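Local coordinates for pyridoxine 4-oxidase (Mesorhizobium loti, PDB 4HA6), which probably catalyses the FAD-dependent oxidation of pyridoxine at its 4-hydroxymethyl group, as a member of the GMC oxidoreductase family, at residues A66-G78 against I437-G449. Sequence-based numbering, arbitrary orientation.
Sequences AGTAGRAHHWARG and IARSVITHHHPCG. With FAD (flavin-adenine dinucleotide), chain B; PXM (4-(aminomethyl)-5-(hydroxymethyl)-2-methylpyridin-3-ol), chain J.
R71 reaches from the type I' turn T68-R71 to A438 O in the last turn of helix 430-440 and to V441 O, where the chain becomes strand 441-443; a long, planar, multi-donor arginine suits this place. NH1 and NH2 both close on V441 O, NH1 at 2.8 Å on an in-plane lone pair, and NH1 also bonds A438 O at 3.0 Å. A bend at chi3 (51°) turns the group so that these oxygens lie at its edge, while R439 O sits over one face. NE pairs with E345, so an alanine here would probably leave V441 O and A438 O without these donors and E345 without its countercharge.

H73 uses both ring nitrogens: NE2 shares a hydrogen bond with T68 OG1, and ND1 meets a water that takes the N-H of T443. Another water links A76 N to H445 NE2. T443 OG1 accepts from H445 N (2.9 Å), an ST turn, and also bonds D291. R77 NH2 makes a weak bond to H445 O.

In apolar contact, T68 CG2 meets V441 CG2, and W75 CZ3 lies 3.7 Å from P447 CB. The compact P447 ring also lays CD over one R77 guanidinium face. Small A438 lets the 66-78 loop approach, CB 3.5 Å from G67 O.

The H445 ring offers a face to flavin methyl C7M and its edge N-H, ND1, to pyridoxamine O3 (3.1 Å, 163°). H444 O accepts from the ligand's O3 and N4, and H446 NE2 lies 2.7 Å from N4. Segment 66-78 and loop H444-H446 thus meet beside the isoalloxazine, in the flavin and substrate pocket of the GMC fold.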
loop_
_atom_site.group_PDB
_atom_site.type_symbol
_atom_site.label_atom_id
_atom_site.label_comp_id
_atom_site.label_asym_id
_atom_site.label_seq_id
_atom_site.Cartn_x
_atom_site.Cartn_y
_atom_site.Cartn_z
ATOM N N ALA A 66 20.433 -5.018 7.644
ATOM C CA ALA A 66 21.076 -5.871 8.645
ATOM C C ALA A 66 20.106 -6.896 9.235
ATOM O O ALA A 66 20.498 -8.025 9.581
ATOM C CB ALA A 66 21.675 -5.008 9.756
ATOM N N GLY A 67 18.842 -6.506 9.345
ATOM C CA GLY A 67 17.822 -7.393 9.887
ATOM C C GLY A 67 17.308 -8.415 8.885
ATOM O O GLY A 67 16.582 -9.338 9.268
ATOM N N THR A 68 17.655 -8.262 7.603
ATOM C CA THR A 68 17.285 -9.289 6.618
ATOM C C THR A 68 18.526 -9.830 5.925
ATOM O O THR A 68 18.617 -9.807 4.690
ATOM C CB THR A 68 16.266 -8.781 5.551
ATOM O OG1 THR A 68 16.937 -7.931 4.608
ATOM C CG2 THR A 68 15.123 -8.020 6.208
ATOM N N ALA A 69 19.472 -10.303 6.738
ATOM C CA ALA A 69 20.701 -10.941 6.268
ATOM C C ALA A 69 21.503 -10.050 5.325
ATOM O O ALA A 69 22.145 -10.542 4.393
ATOM C CB ALA A 69 20.389 -12.285 5.598
ATOM N N GLY A 70 21.473 -8.744 5.568
ATOM C CA GLY A 70 22.187 -7.804 4.716
ATOM C C GLY A 70 21.625 -7.637 3.310
ATOM O O GLY A 70 22.256 -6.983 2.471
ATOM N N ARG A 71 20.444 -8.206 3.047
ATOM C CA ARG A 71 19.820 -8.081 1.725
ATOM C C ARG A 71 19.279 -6.671 1.468
ATOM O O ARG A 71 18.708 -6.034 2.359
ATOM C CB ARG A 71 18.702 -9.121 1.547
ATOM C CG ARG A 71 19.182 -10.567 1.718
ATOM C CD ARG A 71 18.036 -11.553 1.981
ATOM N NE ARG A 71 16.969 -11.412 0.994
ATOM C CZ ARG A 71 15.681 -11.281 1.297
ATOM N NH1 ARG A 71 15.292 -11.298 2.569
ATOM N NH2 ARG A 71 14.779 -11.139 0.334
ATOM N N ALA A 72 19.486 -6.189 0.246
ATOM C CA ALA A 72 18.863 -4.962 -0.240
ATOM C C ALA A 72 17.607 -5.390 -0.980
ATOM O O ALA A 72 17.552 -6.482 -1.530
ATOM C CB ALA A 72 19.812 -4.219 -1.183
ATOM N N HIS A 73 16.598 -4.537 -1.008
ATOM C CA HIS A 73 15.313 -4.948 -1.534
ATOM C C HIS A 73 14.876 -4.063 -2.696
ATOM O O HIS A 73 15.213 -2.878 -2.750
ATOM C CB HIS A 73 14.266 -4.869 -0.423
ATOM C CG HIS A 73 14.538 -5.787 0.726
ATOM N ND1 HIS A 73 13.802 -6.930 0.952
ATOM C CD2 HIS A 73 15.457 -5.732 1.719
ATOM C CE1 HIS A 73 14.263 -7.544 2.029
ATOM N NE2 HIS A 73 15.264 -6.834 2.517
ATOM N N HIS A 74 14.113 -4.632 -3.617
ATOM C CA HIS A 74 13.588 -3.851 -4.729
ATOM C C HIS A 74 12.162 -3.426 -4.428
ATOM O O HIS A 74 11.344 -4.258 -4.045
ATOM C CB HIS A 74 13.663 -4.657 -6.027
ATOM C CG HIS A 74 14.991 -4.565 -6.707
ATOM N ND1 HIS A 74 15.191 -3.824 -7.855
ATOM C CD2 HIS A 74 16.194 -5.102 -6.393
ATOM C CE1 HIS A 74 16.456 -3.916 -8.220
ATOM N NE2 HIS A 74 17.088 -4.684 -7.347
ATOM N N TRP A 75 11.872 -2.135 -4.578
ATOM C CA TRP A 75 10.533 -1.604 -4.303
ATOM C C TRP A 75 9.845 -1.107 -5.572
ATOM O O TRP A 75 10.081 0.016 -6.021
ATOM C CB TRP A 75 10.604 -0.462 -3.283
ATOM C CG TRP A 75 10.711 -0.922 -1.831
ATOM C CD1 TRP A 75 11.018 -2.180 -1.379
ATOM C CD2 TRP A 75 10.468 -0.126 -0.656
ATOM N NE1 TRP A 75 11.001 -2.207 0.001
ATOM C CE2 TRP A 75 10.665 -0.957 0.468
ATOM C CE3 TRP A 75 10.111 1.214 -0.449
ATOM C CZ2 TRP A 75 10.520 -0.491 1.785
ATOM C CZ3 TRP A 75 9.969 1.678 0.856
ATOM C CH2 TRP A 75 10.172 0.827 1.956
ATOM N N ALA A 76 8.987 -1.946 -6.145
ATOM C CA ALA A 76 8.216 -1.581 -7.337
ATOM C C ALA A 76 7.238 -0.458 -7.019
ATOM O O ALA A 76 6.581 -0.491 -5.984
ATOM C CB ALA A 76 7.463 -2.804 -7.885
ATOM N N ARG A 77 7.142 0.535 -7.898
ATOM C CA ARG A 77 6.165 1.609 -7.719
ATOM C C ARG A 77 5.590 2.062 -9.063
ATOM O O ARG A 77 6.322 2.183 -10.049
ATOM C CB ARG A 77 6.802 2.801 -6.992
ATOM C CG ARG A 77 7.000 2.610 -5.482
ATOM C CD ARG A 77 5.664 2.653 -4.727
ATOM N NE ARG A 77 5.261 1.340 -4.210
ATOM C CZ ARG A 77 4.135 1.119 -3.535
ATOM N NH1 ARG A 77 3.298 2.119 -3.294
ATOM N NH2 ARG A 77 3.847 -0.097 -3.087
ATOM N N GLY A 78 4.282 2.311 -9.108
ATOM C CA GLY A 78 3.648 2.784 -10.328
ATOM C C GLY A 78 4.126 4.160 -10.790
ATOM O O GLY A 78 4.158 5.108 -9.994
ATOM N N ILE A 437 14.020 -16.703 8.323
ATOM C CA ILE A 437 13.080 -15.592 8.133
ATOM C C ILE A 437 13.782 -14.386 7.486
ATOM O O ILE A 437 13.277 -13.817 6.514
ATOM C CB ILE A 437 12.395 -15.215 9.463
ATOM C CG1 ILE A 437 11.468 -16.354 9.914
ATOM C CG2 ILE A 437 11.609 -13.913 9.333
ATOM C CD1 ILE A 437 10.996 -16.220 11.379
ATOM N N ALA A 438 14.962 -14.034 8.001
ATOM C CA ALA A 438 15.747 -12.903 7.494
ATOM C C ALA A 438 16.134 -13.089 6.015
ATOM O O ALA A 438 16.216 -12.121 5.247
ATOM C CB ALA A 438 17.004 -12.711 8.357
ATOM N N ARG A 439 16.378 -14.338 5.631
ATOM C CA ARG A 439 16.754 -14.663 4.264
ATOM C C ARG A 439 15.543 -14.692 3.338
ATOM O O ARG A 439 15.672 -14.446 2.122
ATOM C CB ARG A 439 17.481 -16.018 4.225
ATOM C CG ARG A 439 18.990 -15.950 4.535
ATOM C CD ARG A 439 19.543 -17.279 5.094
ATOM N NE ARG A 439 19.088 -18.459 4.356
ATOM C CZ ARG A 439 18.678 -19.601 4.920
ATOM N NH1 ARG A 439 18.655 -19.750 6.242
ATOM N NH2 ARG A 439 18.280 -20.611 4.156
ATOM N N SER A 440 14.367 -14.967 3.905
ATOM C CA SER A 440 13.160 -15.214 3.102
ATOM C C SER A 440 12.214 -14.015 2.930
ATOM O O SER A 440 11.448 -13.951 1.947
ATOM C CB SER A 440 12.377 -16.394 3.692
ATOM O OG SER A 440 11.782 -16.029 4.922
ATOM N N VAL A 441 12.223 -13.077 3.880
ATOM C CA VAL A 441 11.253 -11.980 3.814
ATOM C C VAL A 441 11.428 -11.097 2.565
ATOM O O VAL A 441 12.557 -10.785 2.152
ATOM C CB VAL A 441 11.248 -11.099 5.098
ATOM C CG1 VAL A 441 10.644 -11.864 6.294
ATOM C CG2 VAL A 441 12.649 -10.584 5.431
ATOM N N ILE A 442 10.304 -10.700 1.972
ATOM C CA ILE A 442 10.302 -9.709 0.892
ATOM C C ILE A 442 9.269 -8.636 1.230
ATOM O O ILE A 442 8.442 -8.856 2.121
ATOM C CB ILE A 442 9.924 -10.358 -0.450
ATOM C CG1 ILE A 442 8.609 -11.126 -0.323
ATOM C CG2 ILE A 442 11.039 -11.294 -0.947
ATOM C CD1 ILE A 442 8.244 -11.889 -1.581
ATOM N N THR A 443 9.298 -7.492 0.534
ATOM C CA THR A 443 8.299 -6.445 0.763
ATOM C C THR A 443 6.887 -6.872 0.339
ATOM O O THR A 443 6.703 -7.539 -0.691
ATOM C CB THR A 443 8.670 -5.100 0.066
ATOM O OG1 THR A 443 7.606 -4.157 0.244
ATOM C CG2 THR A 443 8.910 -5.283 -1.420
ATOM N N HIS A 444 5.892 -6.471 1.128
ATOM C CA HIS A 444 4.494 -6.743 0.808
ATOM C C HIS A 444 3.923 -5.591 -0.025
ATOM O O HIS A 444 2.753 -5.628 -0.395
ATOM C CB HIS A 444 3.712 -6.915 2.114
ATOM C CG HIS A 444 2.371 -7.587 1.971
ATOM N ND1 HIS A 444 1.673 -7.644 0.787
ATOM C CD2 HIS A 444 1.600 -8.217 2.893
ATOM C CE1 HIS A 444 0.522 -8.276 0.984
ATOM N NE2 HIS A 444 0.462 -8.638 2.249
ATOM N N HIS A 445 4.751 -4.572 -0.287
ATOM C CA HIS A 445 4.467 -3.433 -1.082
ATOM C C HIS A 445 3.604 -2.380 -0.477
ATOM O O HIS A 445 2.839 -1.798 -1.174
ATOM C CB HIS A 445 3.878 -3.818 -2.439
ATOM C CG HIS A 445 4.754 -4.670 -3.239
ATOM N ND1 HIS A 445 4.610 -5.949 -3.298
ATOM C CD2 HIS A 445 5.888 -4.392 -3.901
ATOM C CE1 HIS A 445 5.553 -6.444 -4.001
ATOM N NE2 HIS A 445 6.327 -5.501 -4.359
ATOM N N HIS A 446 3.716 -2.131 0.802
ATOM C CA HIS A 446 2.866 -1.175 1.507
ATOM C C HIS A 446 3.638 -0.050 2.205
ATOM O O HIS A 446 3.404 0.183 3.397
ATOM C CB HIS A 446 2.017 -1.912 2.558
ATOM C CG HIS A 446 1.255 -3.076 2.005
ATOM N ND1 HIS A 446 0.971 -4.198 2.749
ATOM C CD2 HIS A 446 0.724 -3.288 0.780
ATOM C CE1 HIS A 446 0.306 -5.062 2.000
ATOM N NE2 HIS A 446 0.130 -4.527 0.809
ATOM N N PRO A 447 4.541 0.647 1.481
ATOM C CA PRO A 447 5.276 1.739 2.143
ATOM C C PRO A 447 4.338 2.883 2.506
ATOM O O PRO A 447 3.405 3.152 1.735
ATOM C CB PRO A 447 6.266 2.203 1.071
ATOM C CG PRO A 447 5.611 1.864 -0.233
ATOM C CD PRO A 447 4.860 0.570 0.040
ATOM N N CYS A 448 4.577 3.519 3.659
ATOM C CA CYS A 448 3.710 4.577 4.176
ATOM C C CYS A 448 4.380 5.290 5.355
ATOM O O CYS A 448 5.412 4.831 5.852
ATOM C CB CYS A 448 2.359 3.989 4.614
ATOM S SG CYS A 448 2.399 3.022 6.194
ATOM N N GLY A 449 3.816 6.426 5.773
ATOM C CA GLY A 449 4.175 7.045 7.048
ATOM C C GLY A 449 5.181 8.192 7.043
ATOM O O GLY A 449 5.464 8.784 8.085
HETATM P PA FAD B . 0.754 5.863 -5.783
HETATM O O1A FAD B . -0.529 5.137 -6.166
HETATM O O2A FAD B . 2.056 5.116 -5.865
HETATM O O5B FAD B . 0.833 7.191 -6.703
HETATM C C5B FAD B . 1.983 8.023 -6.825
HETATM C C4B FAD B . 1.860 8.674 -8.196
HETATM O O4B FAD B . 2.521 9.943 -8.245
HETATM C C3B FAD B . 2.504 7.803 -9.268
HETATM O O3B FAD B . 1.580 7.759 -10.368
HETATM C C2B FAD B . 3.788 8.538 -9.645
HETATM O O2B FAD B . 4.141 8.312 -11.022
HETATM C C1B FAD B . 3.429 9.993 -9.362
HETATM N N9A FAD B . 4.573 10.867 -8.966
HETATM C C8A FAD B . 5.561 10.563 -8.096
HETATM N N7A FAD B . 6.417 11.614 -7.964
HETATM C C5A FAD B . 5.978 12.620 -8.756
HETATM C C6A FAD B . 6.415 14.004 -9.077
HETATM N N6A FAD B . 7.534 14.546 -8.499
HETATM N N1A FAD B . 5.660 14.715 -9.963
HETATM C C2A FAD B . 4.549 14.199 -10.530
HETATM N N3A FAD B . 4.103 12.949 -10.270
HETATM C C4A FAD B . 4.759 12.122 -9.408
HETATM N N1 FAD B . -2.423 -2.466 -1.906
HETATM C C2 FAD B . -3.539 -3.151 -1.596
HETATM O O2 FAD B . -4.335 -2.651 -0.770
HETATM N N3 FAD B . -3.814 -4.362 -2.116
HETATM C C4 FAD B . -3.001 -4.964 -3.002
HETATM O O4 FAD B . -3.266 -6.103 -3.470
HETATM C C4X FAD B . -1.753 -4.271 -3.394
HETATM N N5 FAD B . -0.873 -4.810 -4.262
HETATM C C5X FAD B . 0.254 -4.144 -4.618
HETATM C C6 FAD B . 1.151 -4.706 -5.524
HETATM C C7 FAD B . 2.303 -4.019 -5.895
HETATM C C7M FAD B . 3.263 -4.640 -6.880
HETATM C C8 FAD B . 2.581 -2.672 -5.322
HETATM C C8M FAD B . 3.831 -1.935 -5.721
HETATM C C9 FAD B . 1.689 -2.098 -4.417
HETATM C C9A FAD B . 0.541 -2.798 -4.045
HETATM N N10 FAD B . -0.364 -2.233 -3.129
HETATM C C10 FAD B . -1.518 -2.949 -2.783
HETATM C "C1'" FAD B . -0.094 -0.914 -2.542
HETATM C "C2'" FAD B . -0.962 0.186 -3.131
HETATM O "O2'" FAD B . -0.991 0.080 -4.563
HETATM C "C3'" FAD B . -0.342 1.518 -2.703
HETATM O "O3'" FAD B . -0.168 1.499 -1.276
HETATM C "C4'" FAD B . -1.213 2.694 -3.108
HETATM O "O4'" FAD B . -1.409 2.634 -4.532
HETATM C "C5'" FAD B . -0.579 4.028 -2.698
HETATM O "O5'" FAD B . -1.190 5.064 -3.464
HETATM P P FAD B . -0.629 6.560 -3.361
HETATM O O1P FAD B . -1.640 7.544 -3.936
HETATM O O2P FAD B . -0.075 6.797 -1.971
HETATM O O3P FAD B . 0.660 6.496 -4.313
HETATM N N1 PXM J . 1.280 -10.872 -2.292
HETATM C C2 PXM J . 2.002 -9.757 -2.381
HETATM C C2A PXM J . 3.492 -9.779 -2.525
HETATM C C3 PXM J . 1.299 -8.562 -2.333
HETATM O O3 PXM J . 1.998 -7.378 -2.420
HETATM C C4 PXM J . -0.104 -8.529 -2.190
HETATM C C5 PXM J . -0.808 -9.766 -2.097
HETATM C C5A PXM J . -2.307 -9.943 -1.962
HETATM O O5 PXM J . -3.037 -8.905 -1.406
HETATM C C6 PXM J . -0.043 -10.935 -2.158
HETATM C C4A PXM J . -0.755 -7.175 -2.150
HETATM N N4 PXM J . -0.138 -6.256 -1.238
HETATM O O HOH W 1 11.663 -7.317 -1.063
HETATM O O HOH W 2 9.282 -4.917 -5.355
#